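PDB 6HUN: ribulose bisphosphate carboxylase from Hyperthermus butylicus DSM 5456, which probably catalyses the addition of carbon dioxide and water to ribulose 1,5-bisphosphate, yielding two molecules of 3-phosphoglycerate in archaeal AMP degradation. Local coordinates for residues A[312-315]-A[316-319]; A[341-344]-A[345-349]. All coordinates share one frame; numbering follows the deposited sequence.

In the fold
Contacts 1 and 2 lie in the catalytic domain, a TIM barrel of eight parallel strands, and their centres are 12 Å apart. Each belongs to a single helix. Contact 1, residues 312-319, occupies helix 312-322, on the crossover from strand 291-295 to strand 326-328; contact 2, residues 341-349, follows in helix 339-352, on the next crossover, to strand 377-380. The two helices pack directly against each other, with M312 and F313 against H347, and F313 also against E343. Both M312 and H347 lie near R296 and H328, predicted substrate ligands, so this helix pair probably forms part of the framework around the active site.

Contact 1 (A[312-315]-A[316-319]); sequences MFLV and AKLA
A316 takes up the first of four successive i-to-i+4 backbone bonds, its N lying 2.9 Å from M312 O. Its CB sits against the preceding turn, 3.5 Å from the same M312 O. The thioether chain of M312 starts with CG anti to the backbone N (chi1 177°) and then bends at chi2 and chi3, which brings CE up to the backbone N and the methyl of A316, 4.0 Å from A316 N and 4.3 Å from A316 CB.

L314 makes a second apolar contact. With chi1 at 175° its CG stands beside its own carbonyl carbon, and CD1 leans over the following turn to meet K317 CD at 4.1 Å and L318 CG at 4.2 Å, its side chain crossing both partners obliquely. L318 CG also lies against the L314 carbonyl, 3.3 Å from L314 O, the oxygen that accepts the nearly straight bond from L318 N (162°).

V315 contributes chiefly through its carbonyl: V315 O accepts A319 N and lies 3.4 Å from A319 CB.

The helix is wedged between barrel elements and the N-terminal domain. V315 touches F302 and T303 of helix 300-303, A316 touches V351 of helix 339-352, and L314 packs on V137 and V140 of strand 132-141, a strand that also receives K317, whose NZ forms a salt bridge with D139 and hydrogen bonds to V140 O and to Q368.

Contact 2 (A[341-344]-A[345-349]); sequences TREV and LEHTR
The side chains of T341 and L345 run alongside each other in a common direction, with T341 CG2 4.1 Å from L345 CD1, and L345 N bonds to T341 O. R342 engages through its carbonyl, which accepts E346 N. The E346 carboxylate forms salt bridges with R349 (NH2 to OE1 at 2.8 Å, the hydrogen bond itself weak) and with K359, and is hydrogen-bonded to Y356 OH. The backbone bonds are those of the alpha-helix that follows strand 326-328 of the TIM barrel. E343 CG, set anti to the backbone N (chi1 -171°), comes within 3.5 Å of H347 NE2, the carboxylate standing nearly perpendicular to the imidazole (87°). A water in the ring plane joins H347 NE2, at 2.8 Å, to E343 OE2, which also bonds to H365. E343 O lies 3.2 Å above one face of the ring, near its rim. Replacing H347 by an alanine is likely to leave V329 O without the ND1 that now bonds to it and to open a gap beside E343 O. V344 O accepts T348 N and has T348 CG2 at 3.1 Å, while T348 OG1 turns back to L345 O, 2.9 Å away.

Contact 1 (A[312-315]-A[316-319])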
loop_
_atom_site.group_PDB
_atom_site.type_symbol
_atom_site.label_atom_id
_atom_site.label_comp_id
_atom_site.label_asym_id
_atom_site.label_seq_id
_atom_site.Cartn_x
_atom_site.Cartn_y
_atom_site.Cartn_z
ATOM N N MET A 312 -5.323 -7.174 10.225
ATOM C CA MET A 312 -5.046 -5.857 10.778
ATOM C C MET A 312 -4.054 -5.993 11.937
ATOM O O MET A 312 -3.285 -5.067 12.213
ATOM C CB MET A 312 -6.363 -5.209 11.287
ATOM C CG MET A 312 -6.101 -3.806 11.979
ATOM S SD MET A 312 -5.562 -2.576 10.702
ATOM C CE MET A 312 -4.353 -1.652 11.693
ATOM N N PHE A 313 -4.092 -7.130 12.631
ATOM C CA PHE A 313 -3.107 -7.409 13.678
ATOM C C PHE A 313 -1.683 -7.182 13.157
ATOM O O PHE A 313 -0.877 -6.507 13.793
ATOM C CB PHE A 313 -3.335 -8.840 14.167
ATOM C CG PHE A 313 -2.432 -9.259 15.342
ATOM C CD1 PHE A 313 -1.142 -9.726 15.094
ATOM C CD2 PHE A 313 -2.915 -9.233 16.679
ATOM C CE1 PHE A 313 -0.295 -10.192 16.180
ATOM C CE2 PHE A 313 -2.098 -9.650 17.712
ATOM C CZ PHE A 313 -0.801 -10.121 17.485
ATOM N N LEU A 314 -1.356 -7.758 12.009
ATOM C CA LEU A 314 0.012 -7.640 11.508
ATOM C C LEU A 314 0.286 -6.221 11.003
ATOM O O LEU A 314 1.396 -5.683 11.154
ATOM C CB LEU A 314 0.235 -8.732 10.449
ATOM C CG LEU A 314 1.588 -8.712 9.687
ATOM C CD1 LEU A 314 2.722 -8.878 10.688
ATOM C CD2 LEU A 314 1.724 -9.768 8.594
ATOM N N VAL A 315 -0.718 -5.584 10.398
ATOM C CA VAL A 315 -0.499 -4.204 9.983
ATOM C C VAL A 315 -0.149 -3.350 11.216
ATOM O O VAL A 315 0.722 -2.481 11.160
ATOM C CB VAL A 315 -1.770 -3.677 9.301
ATOM C CG1 VAL A 315 -1.679 -2.127 9.069
ATOM C CG2 VAL A 315 -2.047 -4.454 7.993
ATOM N N ALA A 316 -0.858 -3.567 12.332
ATOM C CA ALA A 316 -0.563 -2.825 13.558
ATOM C C ALA A 316 0.832 -3.128 14.099
ATOM O O ALA A 316 1.569 -2.218 14.527
ATOM C CB ALA A 316 -1.628 -3.122 14.667
ATOM N N LYS A 317 1.244 -4.386 14.047
ATOM C CA LYS A 317 2.601 -4.730 14.479
ATOM C C LYS A 317 3.661 -4.059 13.602
ATOM O O LYS A 317 4.652 -3.503 14.110
ATOM C CB LYS A 317 2.716 -6.260 14.441
ATOM C CG LYS A 317 4.091 -6.771 14.581
ATOM C CD LYS A 317 4.051 -8.288 14.483
ATOM C CE LYS A 317 4.083 -8.885 15.822
ATOM N NZ LYS A 317 4.408 -10.343 15.820
ATOM N N LEU A 318 3.445 -4.020 12.290
ATOM C CA LEU A 318 4.438 -3.360 11.422
ATOM C C LEU A 318 4.439 -1.848 11.669
ATOM O O LEU A 318 5.476 -1.208 11.590
ATOM C CB LEU A 318 4.120 -3.651 9.944
ATOM C CG LEU A 318 4.250 -5.144 9.521
ATOM C CD1 LEU A 318 3.648 -5.322 8.095
ATOM C CD2 LEU A 318 5.673 -5.526 9.462
ATOM N N ALA A 319 3.258 -1.260 11.907
ATOM C CA ALA A 319 3.196 0.172 12.234
ATOM C C ALA A 319 3.977 0.514 13.512
ATOM O O ALA A 319 4.695 1.524 13.576
ATOM C CB ALA A 319 1.730 0.572 12.389
#

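Contact 2 (A[341-344]-A[345-349])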
loop_
_atom_site.group_PDB
_atom_site.type_symbol
_atom_site.label_atom_id
_atom_site.label_comp_id
_atom_site.label_asym_id
_atom_site.label_seq_id
_atom_site.Cartn_x
_atom_site.Cartn_y
_atom_site.Cartn_z
ATOM N N THR A 341 -14.769 -8.349 18.794
ATOM C CA THR A 341 -14.273 -7.646 19.981
ATOM C C THR A 341 -13.033 -8.317 20.535
ATOM O O THR A 341 -12.094 -7.634 20.959
ATOM C CB THR A 341 -15.347 -7.573 21.075
ATOM O OG1 THR A 341 -16.389 -6.696 20.641
ATOM C CG2 THR A 341 -14.733 -7.047 22.359
ATOM N N ARG A 342 -13.017 -9.648 20.538
ATOM C CA ARG A 342 -11.825 -10.394 20.919
ATOM C C ARG A 342 -10.631 -9.920 20.106
ATOM O O ARG A 342 -9.534 -9.726 20.636
ATOM C CB ARG A 342 -12.058 -11.879 20.684
ATOM C CG ARG A 342 -11.366 -12.817 21.632
ATOM C CD ARG A 342 -12.397 -13.799 22.235
ATOM N NE ARG A 342 -13.291 -14.407 21.238
ATOM C CZ ARG A 342 -14.600 -14.617 21.415
ATOM N NH1 ARG A 342 -15.211 -14.274 22.551
ATOM N NH2 ARG A 342 -15.308 -15.172 20.438
ATOM N N GLU A 343 -10.834 -9.718 18.818
ATOM C CA GLU A 343 -9.676 -9.388 17.991
ATOM C C GLU A 343 -9.255 -7.944 18.218
ATOM O O GLU A 343 -8.062 -7.625 18.146
ATOM C CB GLU A 343 -9.958 -9.666 16.515
ATOM C CG GLU A 343 -8.703 -9.535 15.612
ATOM C CD GLU A 343 -7.596 -10.598 15.902
ATOM O OE1 GLU A 343 -7.865 -11.553 16.698
ATOM O OE2 GLU A 343 -6.486 -10.509 15.304
ATOM N N VAL A 344 -10.215 -7.043 18.468
ATOM C CA VAL A 344 -9.819 -5.685 18.835
ATOM C C VAL A 344 -8.963 -5.722 20.089
ATOM O O VAL A 344 -8.007 -4.926 20.233
ATOM C CB VAL A 344 -11.047 -4.773 19.022
ATOM C CG1 VAL A 344 -10.653 -3.424 19.700
ATOM C CG2 VAL A 344 -11.697 -4.528 17.669
ATOM N N LEU A 345 -9.284 -6.645 21.011
ATOM C CA LEU A 345 -8.494 -6.755 22.242
ATOM C C LEU A 345 -7.100 -7.304 21.950
ATOM O O LEU A 345 -6.124 -6.880 22.573
ATOM C CB LEU A 345 -9.201 -7.615 23.307
ATOM C CG LEU A 345 -10.137 -6.889 24.279
ATOM C CD1 LEU A 345 -10.969 -5.830 23.540
ATOM C CD2 LEU A 345 -11.064 -7.881 24.978
ATOM N N GLU A 346 -6.973 -8.231 20.986
ATOM C CA GLU A 346 -5.643 -8.692 20.586
ATOM C C GLU A 346 -4.843 -7.582 19.909
ATOM O O GLU A 346 -3.626 -7.467 20.136
ATOM C CB GLU A 346 -5.771 -9.945 19.679
ATOM C CG GLU A 346 -6.300 -11.147 20.501
ATOM C CD GLU A 346 -5.501 -11.434 21.821
ATOM O OE1 GLU A 346 -4.347 -11.882 21.713
ATOM O OE2 GLU A 346 -5.995 -11.228 22.983
ATOM N N HIS A 347 -5.498 -6.753 19.077
ATOM C CA HIS A 347 -4.838 -5.575 18.488
ATOM C C HIS A 347 -4.266 -4.646 19.550
ATOM O O HIS A 347 -3.165 -4.110 19.388
ATOM C CB HIS A 347 -5.789 -4.725 17.678
ATOM C CG HIS A 347 -6.342 -5.386 16.461
ATOM N ND1 HIS A 347 -7.354 -4.812 15.720
ATOM C CD2 HIS A 347 -6.043 -6.568 15.866
ATOM C CE1 HIS A 347 -7.651 -5.619 14.711
ATOM N NE2 HIS A 347 -6.875 -6.693 14.781
ATOM N N THR A 348 -5.063 -4.330 20.569
ATOM C CA THR A 348 -4.533 -3.448 21.624
ATOM C C THR A 348 -3.378 -4.125 22.342
ATOM O O THR A 348 -2.365 -3.482 22.647
ATOM C CB THR A 348 -5.621 -3.069 22.668
ATOM O OG1 THR A 348 -5.899 -4.195 23.502
ATOM C CG2 THR A 348 -6.901 -2.567 21.982
ATOM N N ARG A 349 -3.477 -5.444 22.567
ATOM C CA ARG A 349 -2.369 -6.097 23.255
ATOM C C ARG A 349 -1.103 -6.061 22.430
ATOM O O ARG A 349 -0.024 -5.791 22.963
ATOM C CB ARG A 349 -2.687 -7.557 23.621
ATOM C CG ARG A 349 -3.703 -7.760 24.721
ATOM C CD ARG A 349 -3.957 -9.279 24.908
ATOM N NE ARG A 349 -2.742 -9.920 25.414
ATOM C CZ ARG A 349 -2.271 -11.118 25.054
ATOM N NH1 ARG A 349 -1.138 -11.556 25.606
ATOM N NH2 ARG A 349 -2.916 -11.883 24.169
HETATM O O HOH W 1 -9.009 -10.976 22.759
HETATM O O HOH W 2 -6.608 -8.839 12.934
#